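Local coordinates for protein Mypaa.01249.c (PDB 3RD5) that probably acts as an oxidoreductase of the short-chain dehydrogenase/reductase (SDR) family, built on a Rossmann-type dinucleotide-binding fold, at residues 16-21 with 40-45; 99-104 with 157-162; 109-114 with 162-167. One frame throughout, in Å; residues are numbered along the deposited sequence.

Contact 1. Residues 16-21 with 40-45; sequences QRTVVI and GATVIM
A chi1 of -63° sets T18 OG1 beside the backbone N and sends CG2 opposite that N, while I44 carries CG1 anti to the carbonyl carbon (chi1 -61°), bringing T18 CG2 within 3.9 Å of I44 CD1. Both belong to the first beta-alpha-beta unit of the Rossmann fold, whose strands 18-22 and 42-47 run parallel; the axes of 18-21 and 42-45 approach to 4.7 Å. Four bonds join the backbones, alternating in the parallel manner: T42 N gives to R17 O, V19 N to T42 O, I44 N to V19 O and I21 N to I44 O. T18, V20, T42 and I44 share one face. V19, I21, V43 and M45 share the other, where helix 27-38 covers them through A33 and L36. Branched aliphatic residues suit such strands because they favour extended backbone and fill both faces. V19 CG2 meets A41 CB at 4.2 Å, the small alanine fitting where the chain leaves the helix. G40 ends that helix in a Schellman motif, at a phi of 95° that glycine tolerates best. At the N-terminal end of the ladder water 1 bridges the strands, accepting from Q16 N at 3.1 Å and donating to G40 O at 2.7 Å.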
loop_
_atom_site.group_PDB
_atom_site.type_symbol
_atom_site.label_atom_id
_atom_site.label_comp_id
_atom_site.label_asym_id
_atom_site.label_seq_id
_atom_site.Cartn_x
_atom_site.Cartn_y
_atom_site.Cartn_z
ATOM N N GLN A 16 -18.729 8.984 -8.318
ATOM C CA GLN A 16 -18.059 10.295 -8.421
ATOM C C GLN A 16 -16.744 10.408 -7.643
ATOM O O GLN A 16 -16.185 11.516 -7.496
ATOM C CB GLN A 16 -18.970 11.480 -8.020
ATOM C CG GLN A 16 -20.289 11.593 -8.742
ATOM C CD GLN A 16 -20.134 12.006 -10.200
ATOM O OE1 GLN A 16 -19.027 12.328 -10.654
ATOM N NE2 GLN A 16 -21.242 11.994 -10.940
ATOM N N ARG A 17 -16.277 9.301 -7.085
ATOM C CA ARG A 17 -15.049 9.307 -6.297
ATOM C C ARG A 17 -13.924 8.655 -7.102
ATOM O O ARG A 17 -14.160 7.712 -7.821
ATOM C CB ARG A 17 -15.217 8.587 -4.950
ATOM C CG ARG A 17 -16.370 9.148 -4.125
ATOM C CD ARG A 17 -16.426 8.514 -2.732
ATOM N NE ARG A 17 -15.409 9.175 -1.946
ATOM C CZ ARG A 17 -14.738 8.613 -0.954
ATOM N NH1 ARG A 17 -15.009 7.356 -0.570
ATOM N NH2 ARG A 17 -13.815 9.339 -0.324
ATOM N N THR A 18 -12.711 9.153 -6.964
ATOM C CA THR A 18 -11.541 8.668 -7.695
ATOM C C THR A 18 -10.636 7.931 -6.731
ATOM O O THR A 18 -10.283 8.419 -5.641
ATOM C CB THR A 18 -10.784 9.818 -8.354
ATOM O OG1 THR A 18 -11.644 10.452 -9.332
ATOM C CG2 THR A 18 -9.475 9.340 -9.037
ATOM N N VAL A 19 -10.238 6.718 -7.130
ATOM C CA VAL A 19 -9.373 5.850 -6.338
ATOM C C VAL A 19 -8.158 5.493 -7.171
ATOM O O VAL A 19 -8.296 4.920 -8.262
ATOM C CB VAL A 19 -10.093 4.571 -5.899
ATOM C CG1 VAL A 19 -9.153 3.712 -5.044
ATOM C CG2 VAL A 19 -11.399 4.915 -5.122
ATOM N N VAL A 20 -6.957 5.814 -6.694
ATOM C CA VAL A 20 -5.722 5.384 -7.314
ATOM C C VAL A 20 -5.274 4.120 -6.648
ATOM O O VAL A 20 -5.202 4.100 -5.403
ATOM C CB VAL A 20 -4.609 6.461 -7.186
ATOM C CG1 VAL A 20 -3.259 5.940 -7.720
ATOM C CG2 VAL A 20 -5.014 7.719 -7.955
ATOM N N ILE A 21 -4.948 3.078 -7.411
ATOM C CA ILE A 21 -4.525 1.768 -6.879
ATOM C C ILE A 21 -3.234 1.367 -7.553
ATOM O O ILE A 21 -3.212 1.220 -8.779
ATOM C CB ILE A 21 -5.583 0.629 -7.155
ATOM C CG1 ILE A 21 -6.975 1.046 -6.665
ATOM C CG2 ILE A 21 -5.123 -0.702 -6.483
ATOM C CD1 ILE A 21 -8.058 -0.035 -6.895
ATOM N N GLY A 40 -19.191 2.322 -8.652
ATOM C CA GLY A 40 -19.210 3.633 -9.275
ATOM C C GLY A 40 -17.945 4.449 -9.187
ATOM O O GLY A 40 -17.930 5.602 -9.647
ATOM N N ALA A 41 -16.873 3.883 -8.644
ATOM C CA ALA A 41 -15.609 4.633 -8.550
ATOM C C ALA A 41 -14.965 4.840 -9.907
ATOM O O ALA A 41 -15.033 3.975 -10.788
ATOM C CB ALA A 41 -14.581 3.913 -7.672
ATOM N N THR A 42 -14.274 5.967 -10.063
ATOM C CA THR A 42 -13.320 6.153 -11.153
ATOM C C THR A 42 -11.993 5.622 -10.623
ATOM O O THR A 42 -11.377 6.241 -9.764
ATOM C CB THR A 42 -13.200 7.622 -11.559
ATOM O OG1 THR A 42 -14.475 8.077 -12.080
ATOM C CG2 THR A 42 -12.138 7.801 -12.626
ATOM N N VAL A 43 -11.562 4.468 -11.130
ATOM C CA VAL A 43 -10.346 3.800 -10.646
ATOM C C VAL A 43 -9.199 4.043 -11.612
ATOM O O VAL A 43 -9.382 3.920 -12.834
ATOM C CB VAL A 43 -10.543 2.285 -10.472
ATOM C CG1 VAL A 43 -9.251 1.619 -9.983
ATOM C CG2 VAL A 43 -11.701 1.977 -9.506
ATOM N N ILE A 44 -8.061 4.462 -11.084
ATOM C CA ILE A 44 -6.819 4.607 -11.849
ATOM C C ILE A 44 -5.867 3.521 -11.351
ATOM O O ILE A 44 -5.396 3.591 -10.201
ATOM C CB ILE A 44 -6.209 5.994 -11.662
ATOM C CG1 ILE A 44 -7.172 7.075 -12.159
ATOM C CG2 ILE A 44 -4.854 6.094 -12.380
ATOM C CD1 ILE A 44 -6.791 8.490 -11.706
ATOM N N MET A 45 -5.653 2.493 -12.178
ATOM C CA MET A 45 -4.742 1.411 -11.858
ATOM C C MET A 45 -3.382 1.772 -12.401
ATOM O O MET A 45 -3.220 1.986 -13.606
ATOM C CB MET A 45 -5.203 0.101 -12.492
ATOM C CG MET A 45 -4.222 -1.027 -12.387
ATOM S SD MET A 45 -4.092 -1.561 -10.709
ATOM C CE MET A 45 -5.888 -1.345 -10.407
HETATM O O HOH W 1 -17.402 7.903 -10.856
HETATM O O HOH W 2 -15.604 9.370 -10.240
#

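Contact 2. Residues 99-104 with 157-162; sequences VPYALT and RRYSPW
Against one face of the Y159 ring lies the backbone and CB of Y101, while V99 O lies at the ring's edge, close to its plane. Y101 CB stands over the face, 3.8 Å from the Y159 centroid, in a CH-pi contact. Beyond it the Y101 ring presents its own edge, with Y159 CD1 close to the Y101 plane. The pair is therefore T-shaped: centroids are 5.6 Å apart and planes meet at 76°. Tyrosine suits position 159 because it offers a broad apolar face to Y101 and a hydroxyl at the far end. With CG anti to the backbone N (chi1 -173°), the ring reaches across to the other segment, and Y159 OH donates to V99 O at 2.7 Å. The hydroxyl approaches from above the carbonyl plane, 40° out of it. Q111 NE2, outside the two segments, also bonds to this hydroxyl, which fixes the ring at its polar end. P161 closes the other flank, its CB 3.6 Å from V99 O. A rigid proline fits the first turn of a helix, and S160 before it is the N-cap, with OG bonded to L163 N. The contact lies at the surface, where the loop between strand 87-92 and helix 110-126 is clasped by the segment that leads into helix 161-185, while V99 also packs on S110 and Q111 of helix 110-126.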
loop_
_atom_site.group_PDB
_atom_site.type_symbol
_atom_site.label_atom_id
_atom_site.label_comp_id
_atom_site.label_asym_id
_atom_site.label_seq_id
_atom_site.Cartn_x
_atom_site.Cartn_y
_atom_site.Cartn_z
ATOM N N VAL A 99 11.577 -12.528 -3.120
ATOM C CA VAL A 99 12.328 -12.633 -4.379
ATOM C C VAL A 99 13.850 -12.629 -4.090
ATOM O O VAL A 99 14.272 -12.284 -2.980
ATOM C CB VAL A 99 11.974 -11.475 -5.324
ATOM C CG1 VAL A 99 10.485 -11.581 -5.768
ATOM C CG2 VAL A 99 12.263 -10.120 -4.709
ATOM N N PRO A 100 14.679 -13.039 -5.063
ATOM C CA PRO A 100 16.129 -12.912 -4.916
ATOM C C PRO A 100 16.602 -11.491 -4.738
ATOM O O PRO A 100 15.878 -10.526 -5.026
ATOM C CB PRO A 100 16.682 -13.540 -6.199
ATOM C CG PRO A 100 15.562 -14.446 -6.674
ATOM C CD PRO A 100 14.317 -13.702 -6.318
ATOM N N TYR A 101 17.822 -11.357 -4.249
ATOM C CA TYR A 101 18.454 -10.048 -4.099
ATOM C C TYR A 101 18.588 -9.360 -5.451
ATOM O O TYR A 101 19.097 -9.941 -6.396
ATOM C CB TYR A 101 19.854 -10.215 -3.471
ATOM C CG TYR A 101 20.666 -8.954 -3.384
ATOM C CD1 TYR A 101 21.618 -8.652 -4.353
ATOM C CD2 TYR A 101 20.494 -8.079 -2.322
ATOM C CE1 TYR A 101 22.356 -7.473 -4.303
ATOM C CE2 TYR A 101 21.255 -6.898 -2.231
ATOM C CZ TYR A 101 22.191 -6.616 -3.220
ATOM O OH TYR A 101 22.961 -5.451 -3.183
ATOM N N ALA A 102 18.142 -8.112 -5.506
ATOM C CA ALA A 102 18.203 -7.268 -6.688
ATOM C C ALA A 102 18.047 -5.830 -6.290
ATOM O O ALA A 102 17.477 -5.533 -5.244
ATOM C CB ALA A 102 17.106 -7.674 -7.705
ATOM N N LEU A 103 18.572 -4.937 -7.126
ATOM C CA LEU A 103 18.510 -3.509 -6.889
ATOM C C LEU A 103 17.631 -2.825 -7.913
ATOM O O LEU A 103 17.576 -3.201 -9.103
ATOM C CB LEU A 103 19.925 -2.931 -6.947
ATOM C CG LEU A 103 20.895 -3.382 -5.865
ATOM C CD1 LEU A 103 22.252 -2.636 -6.045
ATOM C CD2 LEU A 103 20.364 -3.258 -4.442
ATOM N N THR A 104 16.973 -1.775 -7.462
ATOM C CA THR A 104 16.176 -0.919 -8.342
ATOM C C THR A 104 17.100 0.048 -9.100
ATOM O O THR A 104 18.273 0.142 -8.824
ATOM C CB THR A 104 15.118 -0.133 -7.524
ATOM O OG1 THR A 104 15.768 0.897 -6.732
ATOM C CG2 THR A 104 14.302 -1.005 -6.644
ATOM N N ARG A 157 25.131 -7.013 4.546
ATOM C CA ARG A 157 24.623 -8.075 5.388
ATOM C C ARG A 157 23.943 -9.124 4.481
ATOM O O ARG A 157 23.254 -8.759 3.546
ATOM C CB ARG A 157 23.617 -7.534 6.445
ATOM C CG ARG A 157 22.384 -6.852 5.895
ATOM C CD ARG A 157 21.705 -5.980 6.955
ATOM N NE ARG A 157 20.546 -5.223 6.479
ATOM C CZ ARG A 157 19.266 -5.528 6.738
ATOM N NH1 ARG A 157 18.945 -6.602 7.447
ATOM N NH2 ARG A 157 18.325 -4.716 6.302
ATOM N N ARG A 158 24.161 -10.397 4.766
ATOM C CA ARG A 158 23.624 -11.500 3.967
ATOM C C ARG A 158 22.119 -11.316 3.782
ATOM O O ARG A 158 21.362 -11.043 4.752
ATOM C CB ARG A 158 23.894 -12.840 4.648
ATOM C CG ARG A 158 23.172 -14.033 4.011
ATOM C CD ARG A 158 23.387 -15.310 4.877
ATOM N NE ARG A 158 24.729 -15.760 4.759
ATOM C CZ ARG A 158 25.526 -16.197 5.746
ATOM N NH1 ARG A 158 25.175 -16.129 7.038
ATOM N NH2 ARG A 158 26.704 -16.634 5.434
ATOM N N TYR A 159 21.659 -11.505 2.551
ATOM C CA TYR A 159 20.254 -11.367 2.228
ATOM C C TYR A 159 19.428 -12.560 2.692
ATOM O O TYR A 159 19.857 -13.709 2.608
ATOM C CB TYR A 159 20.124 -11.246 0.721
ATOM C CG TYR A 159 18.746 -10.917 0.159
ATOM C CD1 TYR A 159 18.186 -9.638 0.311
ATOM C CD2 TYR A 159 18.049 -11.863 -0.592
ATOM C CE1 TYR A 159 16.969 -9.352 -0.307
ATOM C CE2 TYR A 159 16.857 -11.576 -1.195
ATOM C CZ TYR A 159 16.325 -10.345 -1.024
ATOM O OH TYR A 159 15.104 -10.108 -1.716
ATOM N N SER A 160 18.184 -12.284 3.106
ATOM C CA SER A 160 17.136 -13.257 3.360
ATOM C C SER A 160 15.911 -12.833 2.547
ATOM O O SER A 160 15.335 -11.754 2.845
ATOM C CB SER A 160 16.799 -13.268 4.834
ATOM O OG SER A 160 15.536 -13.956 5.033
ATOM N N PRO A 161 15.465 -13.625 1.554
ATOM C CA PRO A 161 14.269 -13.236 0.810
ATOM C C PRO A 161 13.061 -12.911 1.724
ATOM O O PRO A 161 12.365 -11.913 1.508
ATOM C CB PRO A 161 14.004 -14.413 -0.113
ATOM C CG PRO A 161 15.397 -14.966 -0.353
ATOM C CD PRO A 161 16.118 -14.814 0.942
ATOM N N TRP A 162 12.795 -13.764 2.702
ATOM C CA TRP A 162 11.633 -13.557 3.574
ATOM C C TRP A 162 11.862 -12.447 4.568
ATOM O O TRP A 162 10.921 -11.651 4.816
ATOM C CB TRP A 162 11.178 -14.867 4.262
ATOM C CG TRP A 162 10.393 -15.720 3.333
ATOM C CD1 TRP A 162 10.821 -16.843 2.653
ATOM C CD2 TRP A 162 9.070 -15.454 2.878
ATOM N NE1 TRP A 162 9.812 -17.290 1.847
ATOM C CE2 TRP A 162 8.722 -16.464 1.975
ATOM C CE3 TRP A 162 8.123 -14.464 3.194
ATOM C CZ2 TRP A 162 7.450 -16.489 1.339
ATOM C CZ3 TRP A 162 6.862 -14.506 2.568
ATOM C CH2 TRP A 162 6.561 -15.532 1.662
#

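Contact 3. Residues 109-114 with 162-167; sequences ESQIGT and WLAYSQ
Q111 and Y165 make the tight side of this contact, where Q111 OE1 comes to 3.2 Å from Y165 CB. The Q111 side chain swings CG anti to the carbonyl carbon (chi1 -59°) and then runs extended to the second helix, crossing the tyrosine at about a right angle. Its amide lies nearly coplanar with the Y165 ring, 22° off, and OE1 sits at the ring's edge, 3.3 Å from Y165 CD1. Q111 NE2 rests on A164 CB at 3.6 Å, where a methyl group is small enough to let the helices approach. Glutamine suits the place because both amide ends are used: OE1 accepts from A98 N, and NE2 bonds to P161 O as well as Y159 OH. The other side is looser and joined by water. I112 CD1 only approaches Q167 NE2, at 4.1 Å. Water 3 donates to E109 OE1 at 2.8 Å and to A164 O at 2.8 Å, and accepts from Q167 NE2 at 3.0 Å. E109 is the N-cap of its helix, its carboxylate taking the N-H groups of Q111 and I112, so the water ties this cap to the second helix. Q167 OE1 accepts from N148 N. Y165 begins the YxxxK pattern of the family, whose tyrosine is usually catalytic. The segments 110-114 and 162-167 of helices 110-126 and 161-185 run nearly parallel, at 19°, with axes approaching to 8.4 Å, and I112 continues the packing onto S168 and A171 farther along helix 161-185.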
loop_
_atom_site.group_PDB
_atom_site.type_symbol
_atom_site.label_atom_id
_atom_site.label_comp_id
_atom_site.label_asym_id
_atom_site.label_seq_id
_atom_site.Cartn_x
_atom_site.Cartn_y
_atom_site.Cartn_z
ATOM N N GLU A 109 17.353 -2.038 -2.429
ATOM C CA GLU A 109 16.985 -3.462 -2.428
ATOM C C GLU A 109 15.535 -3.542 -2.927
ATOM O O GLU A 109 14.694 -2.694 -2.585
ATOM C CB GLU A 109 17.191 -4.079 -1.044
ATOM C CG GLU A 109 16.836 -5.546 -0.914
ATOM C CD GLU A 109 15.332 -5.809 -0.702
ATOM O OE1 GLU A 109 14.718 -5.025 0.059
ATOM O OE2 GLU A 109 14.776 -6.771 -1.298
ATOM N N SER A 110 15.233 -4.528 -3.759
ATOM C CA SER A 110 13.972 -4.432 -4.513
ATOM C C SER A 110 12.695 -4.492 -3.679
ATOM O O SER A 110 11.713 -3.839 -4.027
ATOM C CB SER A 110 13.929 -5.419 -5.692
ATOM O OG SER A 110 13.753 -6.763 -5.260
ATOM N N GLN A 111 12.696 -5.247 -2.593
ATOM C CA GLN A 111 11.476 -5.356 -1.786
ATOM C C GLN A 111 11.246 -4.060 -1.014
ATOM O O GLN A 111 10.143 -3.513 -1.041
ATOM C CB GLN A 111 11.481 -6.600 -0.901
ATOM C CG GLN A 111 11.604 -7.876 -1.710
ATOM C CD GLN A 111 11.373 -9.116 -0.896
ATOM O OE1 GLN A 111 10.241 -9.384 -0.442
ATOM N NE2 GLN A 111 12.431 -9.909 -0.703
ATOM N N ILE A 112 12.229 -3.582 -0.264
ATOM C CA ILE A 112 12.035 -2.294 0.431
ATOM C C ILE A 112 11.801 -1.187 -0.592
ATOM O O ILE A 112 10.993 -0.267 -0.349
ATOM C CB ILE A 112 13.183 -1.988 1.415
ATOM C CG1 ILE A 112 12.839 -0.861 2.367
ATOM C CG2 ILE A 112 14.492 -1.640 0.690
ATOM C CD1 ILE A 112 11.798 -1.224 3.440
ATOM N N GLY A 113 12.477 -1.260 -1.730
ATOM C CA GLY A 113 12.364 -0.216 -2.752
ATOM C C GLY A 113 10.984 -0.151 -3.383
ATOM O O GLY A 113 10.449 0.949 -3.618
ATOM N N THR A 114 10.426 -1.286 -3.712
ATOM C CA THR A 114 9.112 -1.370 -4.358
ATOM C C THR A 114 8.000 -1.144 -3.338
ATOM O O THR A 114 7.110 -0.309 -3.511
ATOM C CB THR A 114 8.888 -2.756 -4.997
ATOM O OG1 THR A 114 9.926 -3.021 -5.957
ATOM C CG2 THR A 114 7.505 -2.848 -5.686
ATOM N N TRP A 162 12.795 -13.764 2.702
ATOM C CA TRP A 162 11.633 -13.557 3.574
ATOM C C TRP A 162 11.862 -12.447 4.568
ATOM O O TRP A 162 10.921 -11.651 4.816
ATOM C CB TRP A 162 11.178 -14.867 4.262
ATOM C CG TRP A 162 10.393 -15.720 3.333
ATOM C CD1 TRP A 162 10.821 -16.843 2.653
ATOM C CD2 TRP A 162 9.070 -15.454 2.878
ATOM N NE1 TRP A 162 9.812 -17.290 1.847
ATOM C CE2 TRP A 162 8.722 -16.464 1.975
ATOM C CE3 TRP A 162 8.123 -14.464 3.194
ATOM C CZ2 TRP A 162 7.450 -16.489 1.339
ATOM C CZ3 TRP A 162 6.862 -14.506 2.568
ATOM C CH2 TRP A 162 6.561 -15.532 1.662
ATOM N N LEU A 163 13.038 -12.322 5.182
ATOM C CA LEU A 163 13.242 -11.214 6.122
ATOM C C LEU A 163 13.307 -9.843 5.412
ATOM O O LEU A 163 12.959 -8.815 5.997
ATOM C CB LEU A 163 14.415 -11.440 7.100
ATOM C CG LEU A 163 14.190 -12.512 8.160
ATOM C CD1 LEU A 163 15.531 -12.792 8.905
ATOM C CD2 LEU A 163 13.095 -12.107 9.156
ATOM N N ALA A 164 13.716 -9.828 4.151
ATOM C CA ALA A 164 13.636 -8.600 3.344
ATOM C C ALA A 164 12.175 -8.229 3.058
ATOM O O ALA A 164 11.796 -7.044 3.134
ATOM C CB ALA A 164 14.473 -8.727 2.042
ATOM N N TYR A 165 11.337 -9.226 2.758
ATOM C CA TYR A 165 9.879 -9.010 2.708
ATOM C C TYR A 165 9.381 -8.420 4.032
ATOM O O TYR A 165 8.690 -7.398 4.065
ATOM C CB TYR A 165 9.128 -10.290 2.363
ATOM C CG TYR A 165 7.654 -10.055 2.055
ATOM C CD1 TYR A 165 7.252 -9.171 1.047
ATOM C CD2 TYR A 165 6.671 -10.662 2.805
ATOM C CE1 TYR A 165 5.917 -8.945 0.780
ATOM C CE2 TYR A 165 5.351 -10.444 2.548
ATOM C CZ TYR A 165 4.975 -9.597 1.528
ATOM O OH TYR A 165 3.608 -9.362 1.316
ATOM N N SER A 166 9.723 -9.071 5.121
ATOM C CA SER A 166 9.260 -8.662 6.438
ATOM C C SER A 166 9.686 -7.253 6.791
ATOM O O SER A 166 8.900 -6.466 7.369
ATOM C CB SER A 166 9.753 -9.632 7.506
ATOM O OG SER A 166 9.210 -10.943 7.339
ATOM N N GLN A 167 10.926 -6.855 6.441
ATOM C CA GLN A 167 11.349 -5.489 6.709
ATOM C C GLN A 167 10.423 -4.512 5.989
ATOM O O GLN A 167 10.028 -3.482 6.546
ATOM C CB GLN A 167 12.827 -5.227 6.299
ATOM C CG GLN A 167 13.300 -3.840 6.707
ATOM C CD GLN A 167 14.707 -3.460 6.231
ATOM O OE1 GLN A 167 15.531 -3.016 7.053
ATOM N NE2 GLN A 167 14.933 -3.472 4.918
HETATM O O HOH W 3 13.826 -5.198 2.743
#

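How the contacts relate
From the N terminus, contact 1 comes first and stands alone: it closes the short loop through helix 27-38 and pairs two neighbouring strands of the sheet. Contacts 2 and 3 follow and cross, since contact 3 opens (109-114) after contact 2 opens and closes (162-167) after contact 2 closes (157-162). Each closes a long loop that includes strand 133-137. They share W162 in sequence and touch through Q111, which bonds Y159 and P161, their centres about 7 Å apart, so the loop after strand 87-92, the start of helix 110-126 and the start of helix 161-185 are tied together. Contact 1 lies on the opposite side of the chain's centre, its centre about 28 Å from that of contact 3.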